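Local coordinates for protein cystathionine beta-lyases/cystathionine gamma-synthases (Corynebacterium glutamicum, PDB 5X5H) that probably makes L,L-cystathionine from O-succinyl-L-homoserine and L-cysteine, a pyridoxal 5'-phosphate-dependent step of methionine biosynthesis in the trans-sulfuration enzyme family, at residues N264-A269 / M299-G304; K325-A330 / V336-E341. All coordinates share one frame; numbering follows the deposited sequence.

How the interactions relate
Both contacts belong to the C-terminal part of the chain, which carries a mixed five-stranded sheet, and they follow in series: interaction 1 closes before interaction 2 opens. Their centres are about 17 Å apart and their nearest atoms about 6 Å, without touching. Interaction 1 fixes the loop that leads into strand 305-310 against helix 254-273; interaction 2 joins strands 328-329 and 339-341 at the other side of the same sheet, where 328-329 is an outermost strand. Helix 372-384 bears on both, receiving Asn-264 and Ile-268 from one and Leu-326, Ile-327 and Ser-338 from the other. Only interaction 2 is met by other subunits of the tetramer.

Interaction 1. Residues N264-A269 / M299-G304; sequences NAEKIA and MKRFGG
The guanidinium of Arg-301 meets the carboxylate of Glu-266 at its edge, with OE1 in its plane and OE2 close to it, while the two planes stand 65° apart. The salt bridge runs from Arg-301 NH2 to Glu-266 OE2 at 2.9 Å, with a fairly straight N-H...O angle of 161°. The donor reaches OE2 from above the carboxylate plane, so the bond is a one-point grip and not the flat, paired bidentate arrangement. The two side chains cross at about a right angle: Glu-266 leaves helix 254-273 extended beyond CG, whereas Arg-301 bends at chi3 (58°), which swings its head toward the helix. Two waters add to the hold on OE2. One water donates to Glu-266 OE2 at 2.7 Å and accepts from the backbone Phe-302 N. The other water donates to the same Glu-266 OE2 at 2.8 Å and accepts from Arg-301 NE. The arginine is shared further along the same helix, with Asp-263 taking NH2 and Asp-259 taking NH1. At the neighbouring residue the helix comes close to the loop backbone: Ala-265 CB lies 3.4 Å from Gly-303 O and 3.9 Å from Gly-304 CA. Gly-303 has backbone angles that call for glycine, and its carbonyl O is bonded to Tyr-283 OH. The ring of Phe-302 meets that of His-292 and packs on helix 292-298, while Ala-265 also rests on Ile-306 of strand 305-310. A helix thus packs against the loop that links helix 292-298 to the sheet. With three carboxylates around one guanidinium, Arg-301 probably stays protonated and offsets the acidic side of helix 254-273, and OE2, gripped by one N-H and two waters, ties the loop to the helix through both side chain and backbone.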
loop_
_atom_site.group_PDB
_atom_site.type_symbol
_atom_site.label_atom_id
_atom_site.label_comp_id
_atom_site.label_asym_id
_atom_site.label_seq_id
_atom_site.Cartn_x
_atom_site.Cartn_y
_atom_site.Cartn_z
ATOM N N ASN A 264 -21.142 -16.197 -17.668
ATOM C CA ASN A 264 -21.458 -15.025 -18.446
ATOM C C ASN A 264 -20.978 -15.238 -19.883
ATOM O O ASN A 264 -21.716 -14.895 -20.820
ATOM C CB ASN A 264 -20.779 -13.811 -17.851
ATOM C CG ASN A 264 -21.555 -13.270 -16.643
ATOM O OD1 ASN A 264 -22.665 -13.646 -16.315
ATOM N ND2 ASN A 264 -20.909 -12.224 -15.975
ATOM N N ALA A 265 -19.769 -15.693 -20.064
ATOM C CA ALA A 265 -19.228 -15.825 -21.439
ATOM C C ALA A 265 -20.081 -16.861 -22.231
ATOM O O ALA A 265 -20.264 -16.597 -23.432
ATOM C CB ALA A 265 -17.792 -16.206 -21.422
ATOM N N GLU A 266 -20.486 -17.958 -21.625
ATOM C CA GLU A 266 -21.330 -18.943 -22.355
ATOM C C GLU A 266 -22.569 -18.215 -22.881
ATOM O O GLU A 266 -22.932 -18.433 -24.090
ATOM C CB GLU A 266 -21.727 -20.069 -21.442
ATOM C CG GLU A 266 -20.632 -21.007 -21.074
ATOM C CD GLU A 266 -20.970 -21.941 -19.882
ATOM O OE1 GLU A 266 -22.148 -21.906 -19.382
ATOM O OE2 GLU A 266 -20.111 -22.758 -19.486
ATOM N N LYS A 267 -23.180 -17.350 -22.147
ATOM C CA LYS A 267 -24.409 -16.705 -22.558
ATOM C C LYS A 267 -24.144 -15.662 -23.584
ATOM O O LYS A 267 -24.884 -15.483 -24.572
ATOM C CB LYS A 267 -25.208 -16.137 -21.384
ATOM C CG LYS A 267 -25.682 -17.217 -20.469
ATOM C CD LYS A 267 -26.296 -16.675 -19.210
ATOM C CE LYS A 267 -26.516 -17.715 -18.174
ATOM N NZ LYS A 267 -26.866 -17.002 -16.922
ATOM N N ILE A 268 -23.109 -14.847 -23.454
ATOM C CA ILE A 268 -22.774 -13.846 -24.470
ATOM C C ILE A 268 -22.351 -14.538 -25.786
ATOM O O ILE A 268 -22.743 -14.052 -26.901
ATOM C CB ILE A 268 -21.666 -12.898 -23.993
ATOM C CG1 ILE A 268 -22.140 -12.138 -22.742
ATOM C CG2 ILE A 268 -21.168 -11.978 -25.149
ATOM C CD1 ILE A 268 -23.199 -11.137 -23.055
ATOM N N ALA A 269 -21.582 -15.613 -25.750
ATOM C CA ALA A 269 -21.178 -16.312 -26.967
ATOM C C ALA A 269 -22.466 -16.819 -27.682
ATOM O O ALA A 269 -22.535 -16.736 -28.912
ATOM C CB ALA A 269 -20.288 -17.453 -26.641
ATOM N N MET A 299 -10.153 -28.994 -20.223
ATOM C CA MET A 299 -10.570 -27.798 -19.519
ATOM C C MET A 299 -11.843 -28.118 -18.717
ATOM O O MET A 299 -12.803 -28.771 -19.258
ATOM C CB MET A 299 -10.891 -26.686 -20.439
ATOM C CG MET A 299 -9.757 -26.237 -21.381
ATOM S SD MET A 299 -10.129 -24.868 -22.458
ATOM C CE MET A 299 -10.230 -23.530 -21.215
ATOM N N LYS A 300 -11.967 -27.641 -17.460
ATOM C CA LYS A 300 -13.124 -27.823 -16.671
ATOM C C LYS A 300 -14.312 -27.044 -17.185
ATOM O O LYS A 300 -15.463 -27.527 -17.130
ATOM C CB LYS A 300 -12.846 -27.368 -15.224
ATOM C CG LYS A 300 -13.963 -27.487 -14.202
ATOM C CD LYS A 300 -13.643 -26.893 -12.820
ATOM C CE LYS A 300 -14.680 -27.460 -11.849
ATOM N NZ LYS A 300 -14.541 -26.731 -10.569
ATOM N N ARG A 301 -14.043 -25.838 -17.680
ATOM C CA ARG A 301 -15.011 -24.973 -18.317
ATOM C C ARG A 301 -14.235 -24.257 -19.424
ATOM O O ARG A 301 -13.057 -24.372 -19.536
ATOM C CB ARG A 301 -15.688 -23.979 -17.375
ATOM C CG ARG A 301 -16.317 -24.736 -16.204
ATOM C CD ARG A 301 -17.276 -23.974 -15.386
ATOM N NE ARG A 301 -18.395 -23.472 -16.207
ATOM C CZ ARG A 301 -19.180 -22.537 -15.799
ATOM N NH1 ARG A 301 -19.063 -21.997 -14.621
ATOM N NH2 ARG A 301 -20.120 -22.121 -16.610
ATOM N N PHE A 302 -14.916 -23.425 -20.197
ATOM C CA PHE A 302 -14.319 -22.939 -21.474
ATOM C C PHE A 302 -13.866 -21.528 -21.448
ATOM O O PHE A 302 -13.393 -20.964 -22.451
ATOM C CB PHE A 302 -15.376 -23.176 -22.581
ATOM C CG PHE A 302 -15.678 -24.599 -22.754
ATOM C CD1 PHE A 302 -14.816 -25.433 -23.378
ATOM C CD2 PHE A 302 -16.879 -25.083 -22.335
ATOM C CE1 PHE A 302 -15.124 -26.799 -23.639
ATOM C CE2 PHE A 302 -17.217 -26.416 -22.595
ATOM C CZ PHE A 302 -16.336 -27.240 -23.222
ATOM N N GLY A 303 -13.941 -20.864 -20.261
ATOM C CA GLY A 303 -13.275 -19.625 -20.033
ATOM C C GLY A 303 -14.152 -18.392 -20.166
ATOM O O GLY A 303 -15.352 -18.395 -20.500
ATOM N N GLY A 304 -13.566 -17.264 -19.851
ATOM C CA GLY A 304 -14.202 -15.988 -19.926
ATOM C C GLY A 304 -13.974 -15.109 -21.147
ATOM O O GLY A 304 -14.513 -14.002 -21.225
HETATM O O HOH W 1 -17.500 -22.179 -19.983
HETATM O O HOH W 2 -19.118 -25.185 -18.602
#

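Interaction 2. Residues K325-A330 / V336-E341; sequences KLICLA and VESLLE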
loop_
_atom_site.group_PDB
_atom_site.type_symbol
_atom_site.label_atom_id
_atom_site.label_comp_id
_atom_site.label_asym_id
_atom_site.label_seq_id
_atom_site.Cartn_x
_atom_site.Cartn_y
_atom_site.Cartn_z
ATOM N N LYS A 325 -21.057 0.618 -23.761
ATOM C CA LYS A 325 -21.085 1.562 -22.691
ATOM C C LYS A 325 -20.815 0.971 -21.319
ATOM O O LYS A 325 -20.717 1.744 -20.369
ATOM C CB LYS A 325 -22.445 2.209 -22.656
ATOM C CG LYS A 325 -22.753 3.012 -23.916
ATOM C CD LYS A 325 -24.069 3.737 -23.797
ATOM C CE LYS A 325 -24.162 4.702 -22.603
ATOM N NZ LYS A 325 -23.135 5.807 -22.606
ATOM N N LEU A 326 -20.808 -0.345 -21.197
ATOM C CA LEU A 326 -20.438 -1.009 -19.921
ATOM C C LEU A 326 -19.126 -1.687 -20.090
ATOM O O LEU A 326 -18.219 -1.518 -19.264
ATOM C CB LEU A 326 -21.558 -1.983 -19.562
ATOM C CG LEU A 326 -21.324 -2.824 -18.336
ATOM C CD1 LEU A 326 -21.069 -1.964 -17.124
ATOM C CD2 LEU A 326 -22.601 -3.640 -18.112
ATOM N N ILE A 327 -18.956 -2.455 -21.165
ATOM C CA ILE A 327 -17.706 -3.051 -21.535
ATOM C C ILE A 327 -16.757 -1.970 -21.975
ATOM O O ILE A 327 -17.121 -1.168 -22.873
ATOM C CB ILE A 327 -17.862 -4.109 -22.630
ATOM C CG1 ILE A 327 -18.942 -5.153 -22.232
ATOM C CG2 ILE A 327 -16.602 -4.879 -22.954
ATOM C CD1 ILE A 327 -19.314 -6.103 -23.348
ATOM N N CYS A 328 -15.576 -1.904 -21.379
ATOM C CA CYS A 328 -14.674 -0.811 -21.666
ATOM C C CYS A 328 -13.621 -1.181 -22.665
ATOM O O CYS A 328 -12.946 -2.168 -22.611
ATOM C CB CYS A 328 -14.002 -0.449 -20.331
ATOM S SG CYS A 328 -12.966 1.071 -20.391
ATOM N N LEU A 329 -13.379 -0.213 -23.581
ATOM C CA LEU A 329 -12.261 -0.261 -24.572
ATOM C C LEU A 329 -10.918 -0.017 -23.891
ATOM O O LEU A 329 -10.614 1.110 -23.512
ATOM C CB LEU A 329 -12.517 0.749 -25.670
ATOM C CG LEU A 329 -11.487 0.587 -26.771
ATOM C CD1 LEU A 329 -11.428 -0.676 -27.549
ATOM C CD2 LEU A 329 -11.729 1.728 -27.810
ATOM N N ALA A 330 -10.171 -1.080 -23.784
ATOM C CA ALA A 330 -8.878 -1.056 -23.101
ATOM C C ALA A 330 -8.147 -2.299 -23.363
ATOM O O ALA A 330 -8.754 -3.368 -23.676
ATOM C CB ALA A 330 -9.114 -0.904 -21.558
ATOM N N VAL A 336 -12.313 -8.376 -13.027
ATOM C CA VAL A 336 -13.741 -8.435 -12.702
ATOM C C VAL A 336 -14.546 -7.566 -13.644
ATOM O O VAL A 336 -15.722 -7.903 -13.932
ATOM C CB VAL A 336 -14.040 -8.056 -11.254
ATOM C CG1 VAL A 336 -13.486 -9.083 -10.291
ATOM C CG2 VAL A 336 -13.557 -6.654 -10.905
ATOM N N GLU A 337 -14.000 -6.491 -14.164
ATOM C CA GLU A 337 -14.679 -5.610 -15.139
ATOM C C GLU A 337 -14.502 -6.171 -16.548
ATOM O O GLU A 337 -13.422 -6.685 -16.945
ATOM C CB GLU A 337 -14.106 -4.221 -15.029
ATOM C CG GLU A 337 -12.741 -3.931 -15.660
ATOM C CD GLU A 337 -11.499 -4.613 -15.047
ATOM O OE1 GLU A 337 -11.534 -4.989 -13.795
ATOM O OE2 GLU A 337 -10.492 -4.777 -15.800
ATOM N N SER A 338 -15.562 -5.991 -17.327
ATOM C CA SER A 338 -15.492 -6.419 -18.761
ATOM C C SER A 338 -14.732 -5.388 -19.619
ATOM O O SER A 338 -14.889 -4.198 -19.494
ATOM C CB SER A 338 -16.938 -6.493 -19.299
ATOM O OG SER A 338 -17.654 -7.585 -18.714
ATOM N N LEU A 339 -13.921 -5.969 -20.504
ATOM C CA LEU A 339 -13.085 -5.171 -21.420
ATOM C C LEU A 339 -13.239 -5.697 -22.823
ATOM O O LEU A 339 -13.488 -6.861 -23.029
ATOM C CB LEU A 339 -11.603 -5.208 -20.987
ATOM C CG LEU A 339 -11.214 -4.789 -19.572
ATOM C CD1 LEU A 339 -9.666 -4.985 -19.441
ATOM C CD2 LEU A 339 -11.613 -3.382 -19.294
ATOM N N LEU A 340 -12.948 -4.807 -23.775
ATOM C CA LEU A 340 -12.798 -5.283 -25.160
ATOM C C LEU A 340 -11.679 -4.500 -25.898
ATOM O O LEU A 340 -11.333 -3.422 -25.469
ATOM C CB LEU A 340 -14.103 -5.303 -25.985
ATOM C CG LEU A 340 -14.607 -3.964 -26.490
ATOM C CD1 LEU A 340 -15.947 -4.219 -27.224
ATOM C CD2 LEU A 340 -14.863 -2.859 -25.587
ATOM N N GLU A 341 -11.180 -5.128 -26.953
ATOM C CA GLU A 341 -10.112 -4.469 -27.731
ATOM C C GLU A 341 -10.132 -4.999 -29.146
ATOM O O GLU A 341 -10.797 -5.942 -29.473
ATOM C CB GLU A 341 -8.766 -4.683 -27.079
ATOM C CG GLU A 341 -8.299 -6.130 -27.084
ATOM C CD GLU A 341 -6.919 -6.414 -27.654
ATOM O OE1 GLU A 341 -6.246 -5.530 -28.088
ATOM O OE2 GLU A 341 -6.488 -7.589 -27.601
HETATM O O HOH W 3 -15.952 -2.255 -17.832
#
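Ser-338 O is gripped twice, by the backbone Cys-328 N at 3.0 Å in a nearly straight bond (174°) and by a water at 2.8 Å that also donates to Leu-326 O. This water bridges the two segments where Leu-326 precedes the strand. Further along, Leu-340 takes both of its backbone polar groups to the same neighbour strand: its N donates to Cys-328 O at 2.9 Å from above the carbonyl plane, and its O receives Ala-330 N at 3.1 Å, nearly along the C=O axis. CA-H...O contacts fill the gaps, from Leu-339 CA to Cys-328 O and from Leu-329 CA to Leu-340 O. The pattern is that of a parallel pair, Cys-328 beside Leu-339 and Leu-329 beside Leu-340, at the border of the mixed five-stranded sheet, with strand 339-341 bonded on to strand 362-366. Leu-329 and Leu-340 point to one face of this sheet. Ile-327 CG2, anti to its own backbone N, packs 3.7 Å from Leu-340 CD2. Leu-340 CG is wedged between backbone N and carbonyl carbon (chi1 76°), which brings CD2 over the Cys-328 carbonyl group. The opposite face carries Cys-328 CB, 3.9 Å from Leu-339 CD2, a methyl that also borders Ala-330 CB. Ile-28 of the second subunit packs on both Cys-328 and Leu-339, and Thr-37 of the third subunit on Leu-339 and Ala-330, so neighbouring subunits pack against this face. Ser-338 CB touches Ile-327 CG1 and Glu-341 CB meets Ala-330 O, while Ser-338 OG bonds to Glu-370 and Gly-368 and the Glu-341 carboxylate turns to Thr-347 and Arg-364; the side chain of Glu-341 is about 5 Å from that of Asn-154, which binds the cofactor.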